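Local coordinates for protein telomeric DNA-binding factor trf1 (Schizosaccharomyces pombe, PDB 6K5S) that probably binds telomeric DNA repeats, its helical domain belonging to the telomere repeat binding factor family, at residues Ser64-Ser69 and Arg84-Ile89. Residues are numbered along the deposited sequence; the frame is centred on the assembly and turned at random.
Sequences SFIYSS and RANLAI
Asn86, on helix 76-94, reads the backbone of Ile66 with both ends of its side-chain amide. Its OD1 accepts a hydrogen bond from Ile66 N at 2.9 Å, on a lone pair and nearly straight (170°). Its ND2 gives a hydrogen to Ile66 O at 2.8 Å, again to a lone pair and almost within the Asn86 amide plane. Both polar backbone atoms of this extended loop residue are thus satisfied by one side chain, much as a neighbouring strand would do. The carbonyl before them, Phe65 O, is hydrogen-bonded to Thr61 OG1.

Apolar contacts flank the pair. The Phe65 ring stands at 82° to the Asn86 amide, and its CE1 meets CG2 of Ile89 at 3.5 Å. With CG1 anti to its carbonyl carbon (chi1 -54°), Ile66 sends CD1 to Ala85 CB, 3.9 Å away. Leu105 and Val112 of helix 102-113 also touch Phe65.

A leucine at Asn86 would probably leave the N and O of buried Ile66 without these partners and let the loop shift. The two bonds fix how the amide is turned, and they tie the loop after helix 41-60 to the helix that follows it.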
ATOM      1  N   SER A  64     -13.461 -12.437  -5.623  1.00 17.96           N
ATOM      2  CA  SER A  64     -12.617 -12.021  -6.732  1.00 20.32           C
ATOM      3  C   SER A  64     -12.570 -10.502  -6.846  1.00 15.45           C
ATOM      4  O   SER A  64     -11.489  -9.929  -6.998  1.00 16.42           O
ATOM      5  CB  SER A  64     -13.115 -12.644  -8.031  1.00 19.16           C
ATOM      6  OG  SER A  64     -12.881 -14.036  -8.050  1.00 20.34           O
ATOM      7  N   PHE A  65     -13.722  -9.838  -6.755  1.00 10.95           N
ATOM      8  CA  PHE A  65     -13.828  -8.401  -6.964  1.00 12.84           C
ATOM      9  C   PHE A  65     -14.382  -7.712  -5.720  1.00 12.95           C
ATOM     10  O   PHE A  65     -14.820  -8.354  -4.751  1.00 11.81           O
ATOM     11  CB  PHE A  65     -14.710  -8.084  -8.187  1.00 11.01           C
ATOM     12  CG  PHE A  65     -14.112  -8.524  -9.473  1.00 13.91           C
ATOM     13  CD1 PHE A  65     -13.211  -7.706 -10.143  1.00 10.16           C
ATOM     14  CD2 PHE A  65     -14.422  -9.773 -10.006  1.00 13.83           C
ATOM     15  CE1 PHE A  65     -12.631  -8.126 -11.335  1.00 11.40           C
ATOM     16  CE2 PHE A  65     -13.845 -10.201 -11.204  1.00 12.06           C
ATOM     17  CZ  PHE A  65     -12.963  -9.373 -11.870  1.00 11.13           C
ATOM     18  N   ILE A  66     -14.345  -6.383  -5.760  1.00 10.69           N
ATOM     19  CA  ILE A  66     -14.759  -5.537  -4.643  1.00  9.97           C
ATOM     20  C   ILE A  66     -16.145  -4.991  -4.922  1.00 17.09           C
ATOM     21  O   ILE A  66     -16.373  -4.347  -5.961  1.00 14.95           O
ATOM     22  CB  ILE A  66     -13.776  -4.383  -4.425  1.00 11.56           C
ATOM     23  CG1 ILE A  66     -12.370  -4.927  -4.257  1.00  8.34           C
ATOM     24  CG2 ILE A  66     -14.195  -3.523  -3.195  1.00 10.98           C
ATOM     25  CD1 ILE A  66     -11.361  -3.840  -4.115  1.00  8.89           C
ATOM     26  N   TYR A  67     -17.056  -5.203  -3.977  1.00 13.65           N
ATOM     27  CA  TYR A  67     -18.447  -4.794  -4.129  1.00 17.27           C
ATOM     28  C   TYR A  67     -18.683  -3.669  -3.126  1.00 18.38           C
ATOM     29  O   TYR A  67     -18.833  -3.922  -1.929  1.00 19.55           O
ATOM     30  CB  TYR A  67     -19.360  -5.991  -3.924  1.00 16.48           C
ATOM     31  CG  TYR A  67     -19.009  -7.156  -4.832  1.00 18.75           C
ATOM     32  CD1 TYR A  67     -19.196  -7.069  -6.201  1.00 17.82           C
ATOM     33  CD2 TYR A  67     -18.479  -8.335  -4.318  1.00 18.94           C
ATOM     34  CE1 TYR A  67     -18.869  -8.125  -7.041  1.00 15.54           C
ATOM     35  CE2 TYR A  67     -18.151  -9.405  -5.146  1.00 18.68           C
ATOM     36  CZ  TYR A  67     -18.354  -9.297  -6.508  1.00 19.23           C
ATOM     37  OH  TYR A  67     -18.037 -10.366  -7.339  1.00 20.50           O
ATOM     38  N   SER A  68     -18.656  -2.425  -3.613  1.00 20.56           N
ATOM     39  CA  SER A  68     -18.573  -1.290  -2.697  1.00 21.92           C
ATOM     40  C   SER A  68     -19.788  -1.241  -1.784  1.00 22.29           C
ATOM     41  O   SER A  68     -19.659  -0.980  -0.585  1.00 24.82           O
ATOM     42  CB  SER A  68     -18.399   0.030  -3.468  1.00 19.44           C
ATOM     43  OG  SER A  68     -19.382   0.234  -4.481  1.00 24.16           O
ATOM     44  N   SER A  69     -20.971  -1.525  -2.328  1.00 21.47           N
ATOM     45  CA  SER A  69     -22.171  -1.532  -1.499  1.00 27.35           C
ATOM     46  C   SER A  69     -22.075  -2.586  -0.397  1.00 26.17           C
ATOM     47  O   SER A  69     -22.456  -2.326   0.755  1.00 25.10           O
ATOM     48  CB  SER A  69     -23.403  -1.760  -2.376  1.00 28.92           C
ATOM     49  OG  SER A  69     -23.311  -2.999  -3.058  1.00 33.56           O
ATOM     50  N   ARG A  84     -12.065   1.613 -10.113  1.00 13.20           N
ATOM     51  CA  ARG A  84     -10.706   1.492 -10.631  1.00 10.33           C
ATOM     52  C   ARG A  84     -10.058   0.196 -10.181  1.00 10.93           C
ATOM     53  O   ARG A  84      -9.391  -0.480 -10.979  1.00  9.40           O
ATOM     54  CB  ARG A  84      -9.854   2.686 -10.179  1.00 11.15           C
ATOM     55  CG  ARG A  84     -10.309   4.047 -10.730  1.00 21.01           C
ATOM     56  CD  ARG A  84      -9.194   4.771 -11.514  1.00 19.65           C
ATOM     57  NE  ARG A  84      -9.665   6.055 -12.050  1.00 23.96           N
ATOM     58  CZ  ARG A  84      -9.169   7.236 -11.703  1.00 23.11           C
ATOM     59  NH1 ARG A  84      -8.171   7.309 -10.827  1.00 23.30           N
ATOM     60  NH2 ARG A  84      -9.667   8.350 -12.235  1.00 25.19           N
ATOM     61  N   ALA A  85     -10.221  -0.156  -8.896  1.00  8.23           N
ATOM     62  CA  ALA A  85      -9.599  -1.370  -8.395  1.00  8.69           C
ATOM     63  C   ALA A  85     -10.111  -2.582  -9.151  1.00  8.62           C
ATOM     64  O   ALA A  85      -9.332  -3.456  -9.542  1.00  6.37           O
ATOM     65  CB  ALA A  85      -9.840  -1.505  -6.886  1.00  6.47           C
ATOM     66  N   ASN A  86     -11.427  -2.639  -9.389  1.00  8.01           N
ATOM     67  CA  ASN A  86     -12.000  -3.772 -10.100  1.00  8.22           C
ATOM     68  C   ASN A  86     -11.451  -3.893 -11.517  1.00  9.47           C
ATOM     69  O   ASN A  86     -11.196  -5.008 -11.987  1.00  6.84           O
ATOM     70  CB  ASN A  86     -13.532  -3.665 -10.092  1.00  9.02           C
ATOM     71  CG  ASN A  86     -14.128  -4.147  -8.758  1.00  9.65           C
ATOM     72  OD1 ASN A  86     -13.453  -4.838  -7.989  1.00  9.40           O
ATOM     73  ND2 ASN A  86     -15.382  -3.788  -8.482  1.00 11.34           N
ATOM     74  N   LEU A  87     -11.236  -2.767 -12.210  1.00  5.53           N
ATOM     75  CA  LEU A  87     -10.562  -2.820 -13.507  1.00  9.86           C
ATOM     76  C   LEU A  87      -9.143  -3.358 -13.388  1.00  8.71           C
ATOM     77  O   LEU A  87      -8.706  -4.166 -14.223  1.00  9.19           O
ATOM     78  CB  LEU A  87     -10.538  -1.431 -14.158  1.00 10.00           C
ATOM     79  CG  LEU A  87     -11.921  -1.081 -14.707  1.00 16.51           C
ATOM     80  CD1 LEU A  87     -12.139   0.421 -14.706  1.00 18.59           C
ATOM     81  CD2 LEU A  87     -12.053  -1.680 -16.103  1.00 21.88           C
ATOM     82  N   ALA A  88      -8.399  -2.906 -12.374  1.00  8.81           N
ATOM     83  CA  ALA A  88      -7.031  -3.384 -12.212  1.00  8.36           C
ATOM     84  C   ALA A  88      -7.022  -4.875 -11.923  1.00 11.90           C
ATOM     85  O   ALA A  88      -6.182  -5.615 -12.457  1.00  9.51           O
ATOM     86  CB  ALA A  88      -6.322  -2.599 -11.104  1.00  9.48           C
ATOM     87  N   ILE A  89      -7.967  -5.332 -11.088  1.00 10.51           N
ATOM     88  CA  ILE A  89      -8.100  -6.760 -10.783  1.00 11.03           C
ATOM     89  C   ILE A  89      -8.378  -7.555 -12.052  1.00 10.07           C
ATOM     90  O   ILE A  89      -7.799  -8.621 -12.272  1.00  9.82           O
ATOM     91  CB  ILE A  89      -9.211  -6.985  -9.738  1.00  7.85           C
ATOM     92  CG1 ILE A  89      -8.760  -6.513  -8.354  1.00 10.00           C
ATOM     93  CG2 ILE A  89      -9.601  -8.484  -9.641  1.00 10.60           C
ATOM     94  CD1 ILE A  89      -9.942  -6.406  -7.365  1.00 11.44           C
TER